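Local coordinates for SAM dependent methyltransferase (Aquifex aeolicus, PDB 3DH0), which binds S-adenosylmethionine and probably acts as a methyltransferase, using it as methyl donor, at residues Y54-V59 / K88-L93. Numbering follows the deposited sequence.
Sequences YLSKMV and KNVEVL
Ser-56, in the second half of helix 52-59, meets Asn-89 and Val-90, where the chain enters strand 90-94. The CA atoms of Ser-56 and Asn-89 lie 6.5 Å apart. With chi1 at -175°, Ser-56 OG points away from its own backbone N and lies beside the Asn-89 amide. Val-90 CG2 also lies 3.7 Å from Ser-56 OG. The backbone O of Ser-56 is 3.0 Å from Asn-89 OD1 as modelled. The amide is probably modelled flipped; turned over, its nitrogen would face this carbonyl, where a hydrogen bond is possible. Ser-56 thus places a hydroxyl and a carbonyl beside one amide group. Val-59, one turn further on, adds a methyl: its CG2 packs against the end of the Asn-89 amide. The side chains of Val-59 and Asn-89 meet at a slant. Val-59 and Val-90 both rest on Val-65 of strand 64-69, the neighbour of strand 90-94 in the sheet. Val-82 of helix 72-85 touches Val-90 as well. The contact therefore ties the C-terminal end of a helix to the start of an edge strand in the Rossmann-like methyltransferase fold. The Val-90 side chain is about 13 Å from the bound S-adenosylmethionine, so it does not touch it. A leucine in place of Asn-89 would probably leave the hydroxyl and carbonyl of Ser-56 without their polar neighbour. Once turned over, the Asn-89 amide would probably satisfy both of these buried Ser-56 groups, with valine methyls bordering the polar patch.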
loop_
_atom_site.group_PDB
_atom_site.type_symbol
_atom_site.label_atom_id
_atom_site.label_comp_id
_atom_site.label_asym_id
_atom_site.label_seq_id
_atom_site.Cartn_x
_atom_site.Cartn_y
_atom_site.Cartn_z
ATOM N N TYR A 54 1.053 11.222 -4.591
ATOM C CA TYR A 54 2.467 10.998 -4.357
ATOM C C TYR A 54 3.049 9.986 -5.300
ATOM O O TYR A 54 3.951 10.288 -6.058
ATOM C CB TYR A 54 2.663 10.568 -2.911
ATOM C CG TYR A 54 2.220 11.644 -1.964
ATOM C CD1 TYR A 54 3.006 12.775 -1.764
ATOM C CD2 TYR A 54 0.961 11.594 -1.354
ATOM C CE1 TYR A 54 2.563 13.833 -1.000
ATOM C CE2 TYR A 54 0.502 12.663 -0.581
ATOM C CZ TYR A 54 1.320 13.783 -0.416
ATOM O OH TYR A 54 0.882 14.869 0.301
ATOM N N LEU A 55 2.524 8.774 -5.234
ATOM C CA LEU A 55 2.948 7.693 -6.109
ATOM C C LEU A 55 2.910 8.170 -7.564
ATOM O O LEU A 55 3.817 7.910 -8.349
ATOM C CB LEU A 55 1.997 6.514 -5.932
ATOM C CG LEU A 55 1.931 5.924 -4.524
ATOM C CD1 LEU A 55 0.734 4.991 -4.416
ATOM C CD2 LEU A 55 3.237 5.200 -4.208
ATOM N N SER A 56 1.842 8.872 -7.908
ATOM C CA SER A 56 1.672 9.393 -9.248
ATOM C C SER A 56 2.861 10.271 -9.634
ATOM O O SER A 56 3.490 10.081 -10.682
ATOM C CB SER A 56 0.377 10.206 -9.312
ATOM O OG SER A 56 0.095 10.637 -10.622
ATOM N N LYS A 57 3.163 11.235 -8.774
ATOM C CA LYS A 57 4.247 12.152 -9.037
ATOM C C LYS A 57 5.580 11.447 -9.212
ATOM O O LYS A 57 6.327 11.749 -10.145
ATOM C CB LYS A 57 4.368 13.168 -7.906
ATOM C CG LYS A 57 5.468 14.195 -8.141
ATOM C CD LYS A 57 5.862 14.929 -6.869
ATOM C CE LYS A 57 6.988 15.929 -7.137
ATOM N NZ LYS A 57 7.552 16.533 -5.876
ATOM N N MET A 58 5.868 10.504 -8.316
ATOM C CA MET A 58 7.135 9.782 -8.329
ATOM C C MET A 58 7.441 8.846 -9.478
ATOM O O MET A 58 8.595 8.528 -9.697
ATOM C CB MET A 58 7.326 9.023 -7.019
ATOM C CG MET A 58 7.888 9.892 -5.896
ATOM S SD MET A 58 8.645 8.924 -4.578
ATOM C CE MET A 58 10.095 8.300 -5.421
ATOM N N VAL A 59 6.433 8.387 -10.207
ATOM C CA VAL A 59 6.703 7.505 -11.326
ATOM C C VAL A 59 6.690 8.335 -12.602
ATOM O O VAL A 59 7.230 7.936 -13.626
ATOM C CB VAL A 59 5.666 6.370 -11.407
ATOM C CG1 VAL A 59 5.714 5.536 -10.136
ATOM C CG2 VAL A 59 4.281 6.936 -11.636
ATOM N N LYS A 88 -3.038 11.800 -14.488
ATOM C CA LYS A 88 -3.174 11.024 -15.716
ATOM C C LYS A 88 -2.582 9.615 -15.767
ATOM O O LYS A 88 -3.026 8.798 -16.558
ATOM C CB LYS A 88 -2.630 11.845 -16.886
ATOM C CG LYS A 88 -3.277 13.218 -17.008
ATOM C CD LYS A 88 -4.692 13.189 -17.610
ATOM C CE LYS A 88 -4.659 13.062 -19.131
ATOM N NZ LYS A 88 -5.911 13.570 -19.772
ATOM N N ASN A 89 -1.597 9.315 -14.933
ATOM C CA ASN A 89 -0.986 7.992 -14.964
ATOM C C ASN A 89 -1.557 7.007 -13.958
ATOM O O ASN A 89 -0.953 5.965 -13.690
ATOM C CB ASN A 89 0.516 8.110 -14.734
ATOM C CG ASN A 89 0.860 8.689 -13.372
ATOM O OD1 ASN A 89 2.030 8.765 -13.004
ATOM N ND2 ASN A 89 -0.154 9.103 -12.619
ATOM N N VAL A 90 -2.717 7.318 -13.393
ATOM C CA VAL A 90 -3.294 6.418 -12.414
ATOM C C VAL A 90 -4.516 5.687 -12.907
ATOM O O VAL A 90 -5.429 6.278 -13.476
ATOM C CB VAL A 90 -3.672 7.143 -11.119
ATOM C CG1 VAL A 90 -4.105 6.122 -10.067
ATOM C CG2 VAL A 90 -2.500 7.955 -10.630
ATOM N N GLU A 91 -4.516 4.386 -12.660
ATOM C CA GLU A 91 -5.606 3.521 -13.056
ATOM C C GLU A 91 -6.225 2.909 -11.782
ATOM O O GLU A 91 -5.599 2.110 -11.094
ATOM C CB GLU A 91 -5.047 2.446 -13.997
ATOM C CG GLU A 91 -6.035 1.841 -14.955
ATOM C CD GLU A 91 -6.585 2.831 -15.963
ATOM O OE1 GLU A 91 -5.831 3.331 -16.814
ATOM O OE2 GLU A 91 -7.790 3.108 -15.912
ATOM N N VAL A 92 -7.450 3.316 -11.464
ATOM C CA VAL A 92 -8.156 2.822 -10.277
ATOM C C VAL A 92 -9.007 1.597 -10.597
ATOM O O VAL A 92 -9.880 1.654 -11.451
ATOM C CB VAL A 92 -9.072 3.908 -9.682
ATOM C CG1 VAL A 92 -9.729 3.392 -8.415
ATOM C CG2 VAL A 92 -8.266 5.167 -9.404
ATOM N N LEU A 93 -8.760 0.497 -9.893
ATOM C CA LEU A 93 -9.485 -0.742 -10.151
ATOM C C LEU A 93 -10.188 -1.399 -8.953
ATOM O O LEU A 93 -9.755 -1.287 -7.803
ATOM C CB LEU A 93 -8.528 -1.766 -10.781
ATOM C CG LEU A 93 -7.707 -1.377 -12.022
ATOM C CD1 LEU A 93 -6.786 -2.520 -12.413
ATOM C CD2 LEU A 93 -8.625 -1.033 -13.170
#